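PDB 4GR2: AtRbcX1 from Arabidopsis thaliana, which acts as a homodimeric chaperone in the chloroplast, taking part in the assembly of the carbon-fixing enzyme Rubisco. Local coordinates for residues F23-V28 / N53-G58; E48-N53 / D59-T64. The protein carries 2 engineered substitutions. One frame throughout, in Å; residues are numbered along the deposited sequence.

Interaction 1. Residues F23-V28 / N53-G58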
ATOM      1  N   PHE B  23      -4.687  -0.247  -8.412  1.00 45.15           N
ATOM      2  CA  PHE B  23      -5.621  -0.756  -9.430  1.00 44.94           C
ATOM      3  C   PHE B  23      -5.506  -0.022 -10.757  1.00 45.12           C
ATOM      4  O   PHE B  23      -5.600  -0.647 -11.819  1.00 48.31           O
ATOM      5  CB  PHE B  23      -7.068  -0.737  -8.926  1.00 45.10           C
ATOM      6  CG  PHE B  23      -7.320  -1.698  -7.800  1.00 39.51           C
ATOM      7  CD1 PHE B  23      -6.674  -2.920  -7.770  1.00 42.38           C
ATOM      8  CD2 PHE B  23      -8.165  -1.357  -6.750  1.00 45.01           C
ATOM      9  CE1 PHE B  23      -6.892  -3.814  -6.717  1.00 44.81           C
ATOM     10  CE2 PHE B  23      -8.380  -2.238  -5.684  1.00 42.22           C
ATOM     11  CZ  PHE B  23      -7.740  -3.470  -5.678  1.00 43.25           C
ATOM     12  N   THR B  24      -5.285   1.289 -10.710  1.00 45.93           N
ATOM     13  CA  THR B  24      -4.992   2.051 -11.943  1.00 42.36           C
ATOM     14  C   THR B  24      -3.787   1.492 -12.663  1.00 40.56           C
ATOM     15  O   THR B  24      -3.790   1.359 -13.875  1.00 47.11           O
ATOM     16  CB  THR B  24      -4.725   3.529 -11.651  1.00 42.08           C
ATOM     17  OG1 THR B  24      -5.866   4.090 -10.983  1.00 43.75           O
ATOM     18  CG2 THR B  24      -4.407   4.315 -12.945  1.00 42.07           C
ATOM     19  N   TYR B  25      -2.755   1.135 -11.901  1.00 44.68           N
ATOM     20  CA  TYR B  25      -1.531   0.584 -12.466  1.00 46.64           C
ATOM     21  C   TYR B  25      -1.721  -0.825 -13.045  1.00 47.88           C
ATOM     22  O   TYR B  25      -1.187  -1.131 -14.114  1.00 53.31           O
ATOM     23  CB  TYR B  25      -0.390   0.609 -11.424  1.00 54.28           C
ATOM     24  CG  TYR B  25       0.607  -0.515 -11.579  1.00 58.56           C
ATOM     25  CD1 TYR B  25       1.730  -0.379 -12.389  1.00 65.42           C
ATOM     26  CD2 TYR B  25       0.418  -1.727 -10.917  1.00 63.66           C
ATOM     27  CE1 TYR B  25       2.638  -1.425 -12.534  1.00 64.28           C
ATOM     28  CE2 TYR B  25       1.309  -2.771 -11.060  1.00 67.24           C
ATOM     29  CZ  TYR B  25       2.420  -2.616 -11.864  1.00 68.55           C
ATOM     30  OH  TYR B  25       3.299  -3.670 -11.988  1.00 74.80           O
ATOM     31  N   VAL B  26      -2.440  -1.687 -12.324  1.00 48.78           N
ATOM     32  CA  VAL B  26      -2.823  -2.993 -12.863  1.00 48.56           C
ATOM     33  C   VAL B  26      -3.600  -2.804 -14.185  1.00 41.41           C
ATOM     34  O   VAL B  26      -3.295  -3.434 -15.190  1.00 48.99           O
ATOM     35  CB  VAL B  26      -3.704  -3.796 -11.879  1.00 46.32           C
ATOM     36  CG1 VAL B  26      -3.980  -5.189 -12.440  1.00 47.44           C
ATOM     37  CG2 VAL B  26      -3.039  -3.917 -10.515  1.00 50.33           C
ATOM     38  N   ALA B  27      -4.567  -1.901 -14.180  1.00 43.02           N
ATOM     39  CA  ALA B  27      -5.419  -1.682 -15.357  1.00 47.22           C
ATOM     40  C   ALA B  27      -4.622  -1.250 -16.578  1.00 53.11           C
ATOM     41  O   ALA B  27      -4.933  -1.635 -17.715  1.00 49.92           O
ATOM     42  CB  ALA B  27      -6.463  -0.662 -15.053  1.00 43.95           C
ATOM     43  N   VAL B  28      -3.603  -0.421 -16.345  1.00 49.02           N
ATOM     44  CA  VAL B  28      -2.747   0.034 -17.427  1.00 52.27           C
ATOM     45  C   VAL B  28      -1.912  -1.133 -17.944  1.00 54.00           C
ATOM     46  O   VAL B  28      -1.630  -1.227 -19.140  1.00 59.94           O
ATOM     47  CB  VAL B  28      -1.834   1.210 -16.984  1.00 51.00           C
ATOM     48  CG1 VAL B  28      -0.767   1.460 -18.007  1.00 48.79           C
ATOM     49  CG2 VAL B  28      -2.660   2.468 -16.761  1.00 42.48           C
ATOM     50  N   ASN B  53       5.076  10.070 -18.771  1.00 62.53           N
ATOM     51  CA  ASN B  53       3.933  10.227 -17.881  1.00 61.69           C
ATOM     52  C   ASN B  53       3.872   9.130 -16.846  1.00 63.93           C
ATOM     53  O   ASN B  53       3.920   7.947 -17.178  1.00 67.39           O
ATOM     54  CB  ASN B  53       2.632  10.281 -18.671  1.00 59.40           C
ATOM     55  CG  ASN B  53       2.532  11.520 -19.506  1.00 52.30           C
ATOM     56  OD1 ASN B  53       2.975  11.538 -20.653  1.00 56.70           O
ATOM     57  ND2 ASN B  53       1.985  12.581 -18.929  1.00 44.87           N
ATOM     58  N   SER B  54       3.760   9.529 -15.590  1.00 59.11           N
ATOM     59  CA  SER B  54       3.864   8.576 -14.496  1.00 65.93           C
ATOM     60  C   SER B  54       2.544   8.066 -13.952  1.00 49.11           C
ATOM     61  O   SER B  54       1.697   8.852 -13.520  1.00 57.64           O
ATOM     62  CB  SER B  54       4.592   9.223 -13.352  1.00 64.34           C
ATOM     63  OG  SER B  54       3.902  10.332 -12.777  1.00 66.10           O
ATOM     64  N   VAL B  55       2.393   6.750 -13.939  1.00 56.93           N
ATOM     65  CA  VAL B  55       1.204   6.118 -13.351  1.00 58.44           C
ATOM     66  C   VAL B  55       1.047   6.341 -11.831  1.00 62.15           C
ATOM     67  O   VAL B  55       0.014   5.968 -11.274  1.00 53.81           O
ATOM     68  CB  VAL B  55       1.221   4.601 -13.600  1.00 59.94           C
ATOM     69  CG1 VAL B  55       1.149   4.297 -15.082  1.00 60.69           C
ATOM     70  CG2 VAL B  55       2.487   3.999 -13.006  1.00 68.19           C
ATOM     71  N   SER B  56       2.046   6.958 -11.176  1.00 60.58           N
ATOM     72  CA  SER B  56       2.100   7.042  -9.698  1.00 49.96           C
ATOM     73  C   SER B  56       0.926   7.750  -8.973  1.00 61.27           C
ATOM     74  O   SER B  56       0.225   7.116  -8.170  1.00 59.41           O
ATOM     75  CB  SER B  56       3.457   7.560  -9.238  1.00 61.63           C
ATOM     76  OG  SER B  56       4.459   6.584  -9.509  1.00 63.79           O
ATOM     77  N   ASP B  57       0.696   9.039  -9.231  1.00 66.85           N
ATOM     78  CA  ASP B  57      -0.640   9.596  -8.967  1.00 64.27           C
ATOM     79  C   ASP B  57      -1.471   9.195 -10.181  1.00 61.46           C
ATOM     80  O   ASP B  57      -1.461   9.884 -11.203  1.00 60.02           O
ATOM     81  CB  ASP B  57      -0.624  11.128  -8.797  1.00 64.75           C
ATOM     82  CG  ASP B  57      -2.035  11.741  -8.548  1.00 63.81           C
ATOM     83  OD1 ASP B  57      -3.085  11.075  -8.724  1.00 55.96           O
ATOM     84  OD2 ASP B  57      -2.093  12.939  -8.187  1.00 68.43           O
ATOM     85  N   GLY B  58      -2.181   8.076 -10.059  1.00 58.12           N
ATOM     86  CA  GLY B  58      -2.921   7.515 -11.173  1.00 54.36           C
ATOM     87  C   GLY B  58      -4.041   8.355 -11.750  1.00 54.69           C
ATOM     88  O   GLY B  58      -4.323   8.273 -12.944  1.00 54.67           O
TER

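Interaction 2. Residues E48-N53 / D59-T64. Engineered in segment 59-64: L62 (natural residue Cys).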
ATOM      1  N   GLU B  48       4.608   5.116 -25.754  1.00 71.84           N
ATOM      2  CA  GLU B  48       5.241   6.430 -25.848  1.00 70.10           C
ATOM      3  C   GLU B  48       4.765   7.368 -24.723  1.00 69.05           C
ATOM      4  O   GLU B  48       5.562   8.120 -24.154  1.00 70.72           O
ATOM      5  CB  GLU B  48       5.015   7.044 -27.236  1.00 74.85           C
ATOM      6  CG  GLU B  48       5.962   8.191 -27.571  1.00 81.92           C
ATOM      7  CD  GLU B  48       6.604   8.050 -28.950  1.00 96.07           C
ATOM      8  OE1 GLU B  48       5.862   7.985 -29.962  1.00 92.80           O
ATOM      9  OE2 GLU B  48       7.857   8.002 -29.020  1.00 91.23           O
ATOM     10  N   PHE B  49       3.474   7.301 -24.391  1.00 60.86           N
ATOM     11  CA  PHE B  49       2.887   8.151 -23.349  1.00 59.01           C
ATOM     12  C   PHE B  49       3.440   7.817 -21.960  1.00 62.87           C
ATOM     13  O   PHE B  49       3.690   8.708 -21.142  1.00 62.67           O
ATOM     14  CB  PHE B  49       1.357   8.018 -23.352  1.00 51.86           C
ATOM     15  CG  PHE B  49       0.659   8.993 -22.449  1.00 51.19           C
ATOM     16  CD1 PHE B  49       0.359  10.271 -22.887  1.00 49.41           C
ATOM     17  CD2 PHE B  49       0.306   8.636 -21.160  1.00 45.17           C
ATOM     18  CE1 PHE B  49      -0.272  11.170 -22.058  1.00 47.16           C
ATOM     19  CE2 PHE B  49      -0.333   9.523 -20.335  1.00 43.82           C
ATOM     20  CZ  PHE B  49      -0.617  10.791 -20.776  1.00 48.29           C
ATOM     21  N   LEU B  50       3.623   6.526 -21.705  1.00 63.13           N
ATOM     22  CA  LEU B  50       4.111   6.037 -20.420  1.00 63.80           C
ATOM     23  C   LEU B  50       5.517   6.550 -20.080  1.00 65.92           C
ATOM     24  O   LEU B  50       5.825   6.790 -18.907  1.00 66.01           O
ATOM     25  CB  LEU B  50       4.079   4.505 -20.397  1.00 60.12           C
ATOM     26  CG  LEU B  50       2.813   3.853 -19.820  1.00 66.80           C
ATOM     27  CD1 LEU B  50       2.724   2.394 -20.229  1.00 64.87           C
ATOM     28  CD2 LEU B  50       2.739   3.992 -18.287  1.00 61.63           C
ATOM     29  N   ASP B  51       6.355   6.711 -21.105  1.00 68.51           N
ATOM     30  CA  ASP B  51       7.711   7.262 -20.964  1.00 67.16           C
ATOM     31  C   ASP B  51       7.752   8.556 -20.169  1.00 68.55           C
ATOM     32  O   ASP B  51       8.486   8.687 -19.196  1.00 75.74           O
ATOM     33  CB  ASP B  51       8.291   7.568 -22.340  1.00 71.95           C
ATOM     34  CG  ASP B  51       9.043   6.409 -22.922  1.00 79.23           C
ATOM     35  OD1 ASP B  51       8.709   5.253 -22.580  1.00 75.92           O
ATOM     36  OD2 ASP B  51       9.976   6.660 -23.716  1.00 85.47           O
ATOM     37  N   THR B  52       6.950   9.516 -20.604  1.00 63.41           N
ATOM     38  CA  THR B  52       6.982  10.854 -20.048  1.00 61.80           C
ATOM     39  C   THR B  52       5.851  11.108 -19.067  1.00 60.91           C
ATOM     40  O   THR B  52       5.669  12.230 -18.594  1.00 57.00           O
ATOM     41  CB  THR B  52       6.881  11.878 -21.169  1.00 65.60           C
ATOM     42  OG1 THR B  52       5.668  11.645 -21.894  1.00 68.28           O
ATOM     43  CG2 THR B  52       8.075  11.733 -22.116  1.00 70.23           C
ATOM     44  N   ASN B  53       5.076  10.070 -18.771  1.00 62.53           N
ATOM     45  CA  ASN B  53       3.933  10.227 -17.881  1.00 61.69           C
ATOM     46  C   ASN B  53       3.872   9.130 -16.846  1.00 63.93           C
ATOM     47  O   ASN B  53       3.920   7.947 -17.178  1.00 67.39           O
ATOM     48  CB  ASN B  53       2.632  10.281 -18.671  1.00 59.40           C
ATOM     49  CG  ASN B  53       2.532  11.520 -19.506  1.00 52.30           C
ATOM     50  OD1 ASN B  53       2.975  11.538 -20.653  1.00 56.70           O
ATOM     51  ND2 ASN B  53       1.985  12.581 -18.929  1.00 44.87           N
ATOM     52  N   ASP B  59      -4.726   9.138 -10.925  1.00 52.34           N
ATOM     53  CA  ASP B  59      -5.800   9.956 -11.477  1.00 45.62           C
ATOM     54  C   ASP B  59      -5.250  11.146 -12.260  1.00 54.13           C
ATOM     55  O   ASP B  59      -5.853  11.565 -13.265  1.00 50.97           O
ATOM     56  CB  ASP B  59      -6.776  10.408 -10.402  1.00 48.67           C
ATOM     57  CG  ASP B  59      -7.705   9.285  -9.963  1.00 49.91           C
ATOM     58  OD1 ASP B  59      -7.516   8.145 -10.447  1.00 43.71           O
ATOM     59  OD2 ASP B  59      -8.589   9.535  -9.123  1.00 53.24           O
ATOM     60  N   LYS B  60      -4.105  11.674 -11.814  1.00 49.48           N
ATOM     61  CA  LYS B  60      -3.442  12.758 -12.538  1.00 49.26           C
ATOM     62  C   LYS B  60      -2.960  12.216 -13.871  1.00 48.54           C
ATOM     63  O   LYS B  60      -3.101  12.878 -14.892  1.00 48.07           O
ATOM     64  CB  LYS B  60      -2.273  13.357 -11.737  1.00 47.06           C
ATOM     65  N   PHE B  61      -2.414  11.002 -13.860  1.00 45.51           N
ATOM     66  CA  PHE B  61      -2.002  10.322 -15.094  1.00 46.87           C
ATOM     67  C   PHE B  61      -3.186  10.140 -16.070  1.00 50.92           C
ATOM     68  O   PHE B  61      -3.046  10.350 -17.281  1.00 39.15           O
ATOM     69  CB  PHE B  61      -1.394   8.962 -14.754  1.00 47.27           C
ATOM     70  CG  PHE B  61      -1.139   8.068 -15.955  1.00 45.42           C
ATOM     71  CD1 PHE B  61       0.074   8.120 -16.628  1.00 46.57           C
ATOM     72  CD2 PHE B  61      -2.099   7.137 -16.374  1.00 48.86           C
ATOM     73  CE1 PHE B  61       0.324   7.289 -17.708  1.00 49.49           C
ATOM     74  CE2 PHE B  61      -1.861   6.295 -17.462  1.00 42.38           C
ATOM     75  CZ  PHE B  61      -0.645   6.372 -18.131  1.00 37.72           C
ATOM     76  N   LEU B  62      -4.341   9.740 -15.546  1.00 46.11           N
ATOM     77  CA  LEU B  62      -5.506   9.521 -16.405  1.00 48.26           C
ATOM     78  C   LEU B  62      -6.071  10.836 -16.927  1.00 51.42           C
ATOM     79  O   LEU B  62      -6.475  10.926 -18.094  1.00 48.62           O
ATOM     80  CB  LEU B  62      -6.597   8.730 -15.669  1.00 43.91           C
ATOM     81  CG  LEU B  62      -6.251   7.252 -15.430  1.00 47.04           C
ATOM     82  CD1 LEU B  62      -7.270   6.619 -14.509  1.00 45.17           C
ATOM     83  CD2 LEU B  62      -6.175   6.517 -16.776  1.00 49.89           C
ATOM     84  N   ALA B  63      -6.118  11.849 -16.062  1.00 44.96           N
ATOM     85  CA  ALA B  63      -6.602  13.169 -16.463  1.00 50.34           C
ATOM     86  C   ALA B  63      -5.744  13.728 -17.593  1.00 49.09           C
ATOM     87  O   ALA B  63      -6.246  14.353 -18.539  1.00 52.64           O
ATOM     88  CB  ALA B  63      -6.596  14.114 -15.286  1.00 51.84           C
ATOM     89  N   THR B  64      -4.448  13.479 -17.497  1.00 48.58           N
ATOM     90  CA  THR B  64      -3.504  13.920 -18.510  1.00 49.78           C
ATOM     91  C   THR B  64      -3.673  13.112 -19.786  1.00 52.62           C
ATOM     92  O   THR B  64      -3.601  13.649 -20.905  1.00 47.23           O
ATOM     93  CB  THR B  64      -2.064  13.780 -17.995  1.00 49.12           C
ATOM     94  OG1 THR B  64      -1.892  14.661 -16.882  1.00 49.70           O
ATOM     95  CG2 THR B  64      -1.048  14.126 -19.082  1.00 47.62           C
TER

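Interaction 1. Residues F23-V28 / N53-G58
T24 and Y25, successive residues of helix 11-35, meet residues 53-58, a loop and the first residue of helix 58-68, at two points: T24 at G58 and Y25 at V55. The T24 side chain leaves toward the start of helix 58-68, its CB already 4.4 Å from G58 CA. At CB it forks. OG1 sits beside the backbone N (chi1 -58°), which puts the methyl CG2 anti to that nitrogen and carries it on to the glycine, 3.9 Å from G58 CA and 4.0 Å from G58 O. OG1 itself is hydrogen-bonded to R83 of helix 70-90, with a weak second bond to H20 O. Threonine thus offers a methyl for apolar contact and a hydroxyl that, though buried, has R83 as its partner. Glycine suits the opposing site because a CB there would point at T24 and stand only 3.0 Å from T24 CG2. In this all-helical RbcX fold, the contact sets the connection between helices 40-52 and 58-68 against the middle of the long helix 11-35. D57 is the N-cap of helix 58-68, its OD1 weakly bonded to the backbone N of D59 and of K60. Before the cap, V55 faces helix 11-35: its CG2 comes obliquely to Y25 CD1 at 4.5 Å, and V28 CG1 is a looser neighbour, 4.5 Å from V55 CG1. Branched valine suits this partly exposed place. Beyond CD1 the tyrosine ring leads away from the loop, and Y25 also packs on K14 of the second subunit.

Interaction 2. Residues E48-N53 / D59-T64
F49 and F61 carry most of this contact, as an offset edge-to-face pair in which the edge of F49 is turned toward the face of F61. The ring centroids are 5.4 Å apart and the planes stand at 71°, with F49 CE2 3.5 Å from F61 CE1. F49 holds CG anti to its own backbone N (chi1 -172°), which sends the ring out across the gap between the helices; at its far end CZ meets T64 CG2 at 3.8 Å, near the ring plane. L65 and R68 of helix 58-68 touch the same ring, so an alanine at F49 would probably open a gap among them and leave F61 without its aromatic mate. Next in sequence, L50 reaches F61 with its tip: CD2 lies 4.1 Å from CE1 of that ring, approaching obliquely. N53, at the end of the segment, closes the edge of F61 with its backbone, O lying 3.7 Å from F61 CE1 near the ring plane, and N53 CB is 3.9 Å from F61 CE1. The segments belong to two helices joined by a short loop; the axes of these short helical pieces pass 11.7 Å apart, their directions at 132°, a separation that large phenylalanine rings can bridge. T64 suits the outer side of the contact: its CG2 serves F49, while T64 OG1 turns back to K60 O at 2.9 Å. T64 N reaches that oxygen from the opposite face. No hydrogen bond joins the two segments, so aromatic and aliphatic contact chiefly holds them, its strength resting on close fit.

Interactions 1 and 2 share N53, their centres lie about 8 Å apart, and their segments alternate along the chain, so the loop within residues 53-58 belongs to one contact while joining the two helices of the other. They also touch directly. V55 CG1 lies 3.6 Å from L50 CD2, S54 O is 3.3 Å from F61 CB, and V28 CG2 reaches F61 CE2 at 4.0 Å, making one continuous packed region of helix 11-35, the loop and the two helices it joins. R83, the partner of T24, also forms a salt bridge with D59 OD1, so it links interaction 1 to segment 59-64; D59 OD2 is hydrogen-bonded to S107 of the second subunit.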